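Long-range contact in hypothetical protein (PDB 4M8R), which is of unknown function but pairs an immunoglobulin-like N-terminal domain with a domain related to WD40 beta-propellers: residues 120-131 and 142-152. Numbering follows the deposited sequence.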
ATOM      1  N   TYR A 120     -24.670   8.299 -15.996  1.00 49.87           N
ATOM      2  CA  TYR A 120     -25.179   9.613 -16.374  1.00 50.67           C
ATOM      3  C   TYR A 120     -25.309   9.713 -17.886  1.00 51.89           C
ATOM      4  O   TYR A 120     -24.436   9.256 -18.615  1.00 52.04           O
ATOM      5  CB  TYR A 120     -24.235  10.708 -15.879  1.00 49.71           C
ATOM      6  CG  TYR A 120     -24.024  10.722 -14.386  1.00 48.45           C
ATOM      7  CD1 TYR A 120     -23.088   9.885 -13.788  1.00 46.66           C
ATOM      8  CD2 TYR A 120     -24.759  11.575 -13.566  1.00 49.13           C
ATOM      9  CE1 TYR A 120     -22.893   9.892 -12.419  1.00 46.21           C
ATOM     10  CE2 TYR A 120     -24.571  11.591 -12.193  1.00 48.97           C
ATOM     11  CZ  TYR A 120     -23.638  10.746 -11.625  1.00 47.79           C
ATOM     12  OH  TYR A 120     -23.447  10.760 -10.261  1.00 48.40           O
ATOM     13  N   GLY A 121     -26.396  10.320 -18.352  1.00 54.15           N
ATOM     14  CA  GLY A 121     -26.627  10.522 -19.782  1.00 55.55           C
ATOM     15  C   GLY A 121     -26.616  11.993 -20.164  1.00 55.74           C
ATOM     16  O   GLY A 121     -27.018  12.850 -19.373  1.00 56.32           O
ATOM     17  N   ILE A 122     -26.172  12.280 -21.386  1.00 56.68           N
ATOM     18  CA  ILE A 122     -26.197  13.643 -21.924  1.00 58.48           C
ATOM     19  C   ILE A 122     -27.521  13.880 -22.652  1.00 61.02           C
ATOM     20  O   ILE A 122     -27.793  13.239 -23.669  1.00 62.95           O
ATOM     21  CB  ILE A 122     -25.053  13.898 -22.934  1.00 59.70           C
ATOM     22  CG1 ILE A 122     -23.720  13.326 -22.437  1.00 58.59           C
ATOM     23  CG2 ILE A 122     -24.923  15.389 -23.220  1.00 60.44           C
ATOM     24  CD1 ILE A 122     -23.242  13.891 -21.124  1.00 57.13           C
ATOM     25  N   ASN A 123     -28.341  14.792 -22.132  1.00 61.34           N
ATOM     26  CA  ASN A 123     -29.603  15.144 -22.776  1.00 65.42           C
ATOM     27  C   ASN A 123     -29.412  16.364 -23.675  1.00 67.99           C
ATOM     28  O   ASN A 123     -29.336  17.496 -23.194  1.00 68.36           O
ATOM     29  CB  ASN A 123     -30.684  15.415 -21.729  1.00 66.19           C
ATOM     30  CG  ASN A 123     -32.066  15.530 -22.336  1.00 69.89           C
ATOM     31  OD1 ASN A 123     -32.600  16.628 -22.485  1.00 71.76           O
ATOM     32  ND2 ASN A 123     -32.647  14.394 -22.708  1.00 71.87           N
ATOM     33  N   GLU A 124     -29.322  16.128 -24.981  1.00 70.50           N
ATOM     34  CA  GLU A 124     -29.075  17.206 -25.936  1.00 72.95           C
ATOM     35  C   GLU A 124     -30.307  18.072 -26.201  1.00 76.45           C
ATOM     36  O   GLU A 124     -30.177  19.177 -26.716  1.00 78.34           O
ATOM     37  CB  GLU A 124     -28.534  16.647 -27.260  1.00 74.50           C
ATOM     38  CG  GLU A 124     -27.180  15.953 -27.154  1.00 71.94           C
ATOM     39  CD  GLU A 124     -26.047  16.878 -26.729  1.00 69.91           C
ATOM     40  OE1 GLU A 124     -26.250  18.108 -26.635  1.00 70.15           O
ATOM     41  OE2 GLU A 124     -24.937  16.366 -26.478  1.00 68.69           O
ATOM     42  N   THR A 125     -31.494  17.580 -25.857  1.00 79.16           N
ATOM     43  CA  THR A 125     -32.712  18.377 -25.993  1.00 83.01           C
ATOM     44  C   THR A 125     -32.732  19.505 -24.956  1.00 83.23           C
ATOM     45  O   THR A 125     -32.835  20.679 -25.314  1.00 83.62           O
ATOM     46  CB  THR A 125     -33.980  17.511 -25.844  1.00 84.53           C
ATOM     47  OG1 THR A 125     -33.914  16.408 -26.754  1.00 85.72           O
ATOM     48  CG2 THR A 125     -35.236  18.325 -26.137  1.00 87.82           C
ATOM     49  N   ASP A 126     -32.616  19.144 -23.679  1.00 81.49           N
ATOM     50  CA  ASP A 126     -32.671  20.124 -22.590  1.00 81.80           C
ATOM     51  C   ASP A 126     -31.305  20.723 -22.260  1.00 79.68           C
ATOM     52  O   ASP A 126     -31.219  21.641 -21.441  1.00 78.69           O
ATOM     53  CB  ASP A 126     -33.247  19.488 -21.322  1.00 81.81           C
ATOM     54  CG  ASP A 126     -34.644  18.923 -21.525  1.00 86.06           C
ATOM     55  OD1 ASP A 126     -35.045  18.669 -22.685  1.00 87.50           O
ATOM     56  OD2 ASP A 126     -35.339  18.722 -20.512  1.00 88.22           O
ATOM     57  N   LYS A 127     -30.248  20.207 -22.896  1.00 78.94           N
ATOM     58  CA  LYS A 127     -28.865  20.571 -22.566  1.00 74.35           C
ATOM     59  C   LYS A 127     -28.597  20.370 -21.072  1.00 68.92           C
ATOM     60  O   LYS A 127     -28.359  21.323 -20.327  1.00 65.14           O
ATOM     61  CB  LYS A 127     -28.545  22.008 -23.002  1.00 76.01           C
ATOM     62  CG  LYS A 127     -28.698  22.257 -24.495  1.00 79.58           C
ATOM     63  CD  LYS A 127     -27.735  21.413 -25.320  1.00 79.79           C
ATOM     64  CE  LYS A 127     -27.821  21.750 -26.802  1.00 82.40           C
ATOM     65  NZ  LYS A 127     -26.912  20.897 -27.617  1.00 80.73           N
ATOM     66  N   THR A 128     -28.648  19.105 -20.657  1.00 66.84           N
ATOM     67  CA  THR A 128     -28.479  18.722 -19.260  1.00 62.70           C
ATOM     68  C   THR A 128     -27.768  17.379 -19.132  1.00 60.12           C
ATOM     69  O   THR A 128     -27.892  16.514 -20.001  1.00 61.60           O
ATOM     70  CB  THR A 128     -29.840  18.589 -18.546  1.00 63.58           C
ATOM     71  OG1 THR A 128     -30.700  17.729 -19.301  1.00 65.51           O
ATOM     72  CG2 THR A 128     -30.508  19.941 -18.380  1.00 64.55           C
ATOM     73  N   ILE A 129     -27.021  17.222 -18.044  1.00 57.64           N
ATOM     74  CA  ILE A 129     -26.509  15.921 -17.625  1.00 54.67           C
ATOM     75  C   ILE A 129     -27.556  15.316 -16.703  1.00 54.89           C
ATOM     76  O   ILE A 129     -27.963  15.955 -15.739  1.00 53.52           O
ATOM     77  CB  ILE A 129     -25.200  16.052 -16.825  1.00 51.45           C
ATOM     78  CG1 ILE A 129     -24.152  16.841 -17.612  1.00 51.14           C
ATOM     79  CG2 ILE A 129     -24.662  14.677 -16.446  1.00 50.29           C
ATOM     80  CD1 ILE A 129     -23.737  16.186 -18.906  1.00 52.07           C
ATOM     81  N   GLU A 130     -27.988  14.095 -17.000  1.00 57.01           N
ATOM     82  CA  GLU A 130     -29.019  13.427 -16.209  1.00 59.60           C
ATOM     83  C   GLU A 130     -28.475  12.159 -15.579  1.00 58.20           C
ATOM     84  O   GLU A 130     -27.774  11.396 -16.240  1.00 58.00           O
ATOM     85  CB  GLU A 130     -30.216  13.061 -17.095  1.00 64.13           C
ATOM     86  CG  GLU A 130     -31.083  14.243 -17.506  1.00 67.26           C
ATOM     87  CD  GLU A 130     -32.294  13.843 -18.334  1.00 71.36           C
ATOM     88  OE1 GLU A 130     -32.408  12.659 -18.725  1.00 70.62           O
ATOM     89  OE2 GLU A 130     -33.136  14.728 -18.600  1.00 74.23           O
ATOM     90  N   ARG A 131     -28.811  11.920 -14.313  1.00 57.21           N
ATOM     91  CA  ARG A 131     -28.477  10.649 -13.678  1.00 57.26           C
ATOM     92  C   ARG A 131     -29.458   9.590 -14.145  1.00 59.53           C
ATOM     93  O   ARG A 131     -30.631   9.644 -13.801  1.00 64.06           O
ATOM     94  CB  ARG A 131     -28.521  10.757 -12.160  1.00 57.86           C
ATOM     95  CG  ARG A 131     -28.086   9.480 -11.455  1.00 58.27           C
ATOM     96  CD  ARG A 131     -27.972   9.702  -9.963  1.00 57.27           C
ATOM     97  NE  ARG A 131     -29.282   9.978  -9.384  1.00 61.17           N
ATOM     98  CZ  ARG A 131     -29.501  10.743  -8.316  1.00 62.84           C
ATOM     99  NH1 ARG A 131     -28.493  11.341  -7.682  1.00 58.73           N
ATOM    100  NH2 ARG A 131     -30.747  10.916  -7.882  1.00 66.51           N
ATOM    101  N   LYS A 142     -30.912  14.998  -9.350  1.00 81.46           N
ATOM    102  CA  LYS A 142     -30.937  14.197 -10.590  1.00 75.17           C
ATOM    103  C   LYS A 142     -30.346  14.838 -11.851  1.00 68.27           C
ATOM    104  O   LYS A 142     -29.898  14.118 -12.746  1.00 65.74           O
ATOM    105  CB  LYS A 142     -32.379  13.787 -10.919  1.00 79.06           C
ATOM    106  CG  LYS A 142     -33.067  12.937  -9.869  1.00 82.75           C
ATOM    107  CD  LYS A 142     -34.380  12.375 -10.399  1.00 89.38           C
ATOM    108  CE  LYS A 142     -35.220  11.760  -9.289  1.00 94.12           C
ATOM    109  NZ  LYS A 142     -34.499  10.687  -8.547  1.00 93.96           N
ATOM    110  N   THR A 143     -30.365  16.168 -11.935  1.00 63.76           N
ATOM    111  CA  THR A 143     -30.047  16.874 -13.187  1.00 60.20           C
ATOM    112  C   THR A 143     -29.046  18.012 -12.981  1.00 55.60           C
ATOM    113  O   THR A 143     -29.067  18.681 -11.953  1.00 55.43           O
ATOM    114  CB  THR A 143     -31.338  17.418 -13.845  1.00 62.80           C
ATOM    115  OG1 THR A 143     -32.191  16.312 -14.147  1.00 66.09           O
ATOM    116  CG2 THR A 143     -31.041  18.175 -15.132  1.00 63.43           C
ATOM    117  N   TRP A 144     -28.171  18.217 -13.965  1.00 53.25           N
ATOM    118  CA  TRP A 144     -27.222  19.340 -13.954  1.00 51.60           C
ATOM    119  C   TRP A 144     -27.320  20.125 -15.259  1.00 53.59           C
ATOM    120  O   TRP A 144     -27.380  19.539 -16.344  1.00 54.01           O
ATOM    121  CB  TRP A 144     -25.786  18.847 -13.770  1.00 47.95           C
ATOM    122  CG  TRP A 144     -25.487  18.317 -12.408  1.00 46.25           C
ATOM    123  CD1 TRP A 144     -24.871  18.978 -11.389  1.00 44.94           C
ATOM    124  CD2 TRP A 144     -25.784  17.007 -11.915  1.00 46.76           C
ATOM    125  NE1 TRP A 144     -24.762  18.163 -10.287  1.00 44.20           N
ATOM    126  CE2 TRP A 144     -25.316  16.946 -10.582  1.00 45.31           C
ATOM    127  CE3 TRP A 144     -26.406  15.877 -12.466  1.00 47.92           C
ATOM    128  CZ2 TRP A 144     -25.448  15.805  -9.794  1.00 44.99           C
ATOM    129  CZ3 TRP A 144     -26.540  14.742 -11.681  1.00 47.78           C
ATOM    130  CH2 TRP A 144     -26.058  14.714 -10.357  1.00 46.75           C
ATOM    131  N   ASP A 145     -27.326  21.450 -15.144  1.00 53.81           N
ATOM    132  CA  ASP A 145     -27.497  22.328 -16.295  1.00 55.72           C
ATOM    133  C   ASP A 145     -26.200  22.403 -17.093  1.00 55.31           C
ATOM    134  O   ASP A 145     -25.141  22.689 -16.537  1.00 53.86           O
ATOM    135  CB  ASP A 145     -27.925  23.722 -15.827  1.00 56.88           C
ATOM    136  CG  ASP A 145     -28.064  24.715 -16.967  1.00 58.96           C
ATOM    137  OD1 ASP A 145     -28.315  24.304 -18.125  1.00 59.52           O
ATOM    138  OD2 ASP A 145     -27.928  25.923 -16.688  1.00 60.14           O
HETATM  139  N   MSE A 146     -26.298  22.157 -18.398  1.00 56.43           N
HETATM  140  CA  MSE A 146     -25.130  22.067 -19.265  1.00 56.12           C
HETATM  141  C   MSE A 146     -25.086  23.200 -20.251  1.00 60.85           C
HETATM  142  O   MSE A 146     -24.376  23.124 -21.255  1.00 63.43           O
HETATM  143  CB  MSE A 146     -25.233  20.733 -19.998  1.00 56.06           C
HETATM  144  CG  MSE A 146     -23.870  20.116 -20.290  1.00 54.57           C
HETATM  145 SE   MSE A 146     -24.068  18.552 -21.479  0.75 55.94          SE
HETATM  146  CE  MSE A 146     -24.790  19.428 -23.081  1.00 59.55           C
ATOM    147  N   SER A 147     -25.820  24.278 -19.971  1.00 63.51           N
ATOM    148  CA  SER A 147     -26.026  25.352 -20.953  1.00 66.10           C
ATOM    149  C   SER A 147     -24.839  26.309 -21.100  1.00 65.17           C
ATOM    150  O   SER A 147     -24.750  27.031 -22.090  1.00 67.33           O
ATOM    151  CB  SER A 147     -27.292  26.146 -20.619  1.00 69.44           C
ATOM    152  OG  SER A 147     -27.193  26.746 -19.341  1.00 69.32           O
ATOM    153  N   ALA A 148     -23.943  26.330 -20.117  1.00 62.95           N
ATOM    154  CA  ALA A 148     -22.704  27.100 -20.229  1.00 62.60           C
ATOM    155  C   ALA A 148     -21.774  26.488 -21.283  1.00 63.12           C
ATOM    156  O   ALA A 148     -21.031  27.204 -21.950  1.00 63.65           O
ATOM    157  CB  ALA A 148     -22.003  27.181 -18.880  1.00 60.27           C
ATOM    158  N   HIS A 149     -21.813  25.162 -21.420  1.00 63.52           N
ATOM    159  CA  HIS A 149     -21.066  24.456 -22.464  1.00 64.11           C
ATOM    160  C   HIS A 149     -21.974  23.414 -23.125  1.00 63.04           C
ATOM    161  O   HIS A 149     -21.812  22.213 -22.903  1.00 62.32           O
ATOM    162  CB  HIS A 149     -19.808  23.796 -21.883  1.00 61.94           C
ATOM    163  CG  HIS A 149     -18.818  24.774 -21.333  1.00 63.98           C
ATOM    164  ND1 HIS A 149     -18.105  25.642 -22.133  1.00 67.55           N
ATOM    165  CD2 HIS A 149     -18.429  25.029 -20.061  1.00 63.80           C
ATOM    166  CE1 HIS A 149     -17.320  26.388 -21.376  1.00 66.93           C
ATOM    167  NE2 HIS A 149     -17.497  26.036 -20.116  1.00 64.32           N
ATOM    168  N   PRO A 150     -22.931  23.872 -23.952  1.00 63.51           N
ATOM    169  CA  PRO A 150     -23.919  22.965 -24.542  1.00 63.28           C
ATOM    170  C   PRO A 150     -23.323  21.945 -25.505  1.00 62.03           C
ATOM    171  O   PRO A 150     -23.955  20.937 -25.793  1.00 61.23           O
ATOM    172  CB  PRO A 150     -24.870  23.910 -25.282  1.00 66.40           C
ATOM    173  CG  PRO A 150     -24.054  25.117 -25.582  1.00 67.50           C
ATOM    174  CD  PRO A 150     -23.073  25.251 -24.456  1.00 65.41           C
ATOM    175  N   ASP A 151     -22.112  22.211 -25.983  1.00 62.59           N
ATOM    176  CA  ASP A 151     -21.411  21.321 -26.909  1.00 63.33           C
ATOM    177  C   ASP A 151     -20.517  20.295 -26.194  1.00 60.25           C
ATOM    178  O   ASP A 151     -19.678  19.657 -26.836  1.00 60.14           O
ATOM    179  CB  ASP A 151     -20.571  22.152 -27.895  1.00 65.71           C
ATOM    180  CG  ASP A 151     -19.563  23.071 -27.197  1.00 65.37           C
ATOM    181  OD1 ASP A 151     -19.850  23.552 -26.074  1.00 64.73           O
ATOM    182  OD2 ASP A 151     -18.488  23.321 -27.780  1.00 65.71           O
ATOM    183  N   PHE A 152     -20.708  20.135 -24.882  1.00 56.71           N
ATOM    184  CA  PHE A 152     -19.895  19.230 -24.063  1.00 52.69           C
ATOM    185  C   PHE A 152     -19.834  17.855 -24.707  1.00 53.29           C
ATOM    186  O   PHE A 152     -20.857  17.277 -25.060  1.00 55.26           O
ATOM    187  CB  PHE A 152     -20.470  19.139 -22.643  1.00 50.69           C
ATOM    188  CG  PHE A 152     -19.494  18.657 -21.594  1.00 47.27           C
ATOM    189  CD1 PHE A 152     -18.177  19.103 -21.565  1.00 46.39           C
ATOM    190  CD2 PHE A 152     -19.920  17.803 -20.584  1.00 45.80           C
ATOM    191  CE1 PHE A 152     -17.303  18.674 -20.581  1.00 44.01           C
ATOM    192  CE2 PHE A 152     -19.051  17.375 -19.594  1.00 43.40           C
ATOM    193  CZ  PHE A 152     -17.740  17.811 -19.594  1.00 42.69           C
TER
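Ile129 and Trp144 form an antiparallel hydrogen-bonded pair: Ile129 N gives to Trp144 O, and Trp144 N returns a bond to Ile129 O. Arg131 N to Lys142 O and Met146 N to Lys127 O extend the ladder at its two ends. Selenomethionine Met146 can be followed outward. Its CB lies 3.2 Å from Lys127 O, CG comes 4.2 Å from Ile129 CD1, and SE packs against both Ile129 CD1 (3.5 Å) and Ile122 CG2 (3.7 Å). A bend at chi3 (63°) then carries CE to Ile122 CG2 and, 4.1 Å away, Glu124 OE1. Lys127 lays CD on Pro150 CB (3.8 Å), while its NZ makes a salt bridge to Glu124 OE1 (3.0 Å) and a weak bond to Pro150 O. Replacing Lys127 with an alanine would probably strip Glu124 of this charge partner and leave Pro150 CB without its apolar neighbour. Trp144 sets CZ3 at the edge of the Tyr120 ring, planes at 65°, and its NE1 bonds to Phe181 O. Strands 118-123, 128-133 and 143-145 thus make an antiparallel meander, joined by strand 419-422 into a four-stranded sheet, consistent with a propeller blade closed by the C-terminal strand.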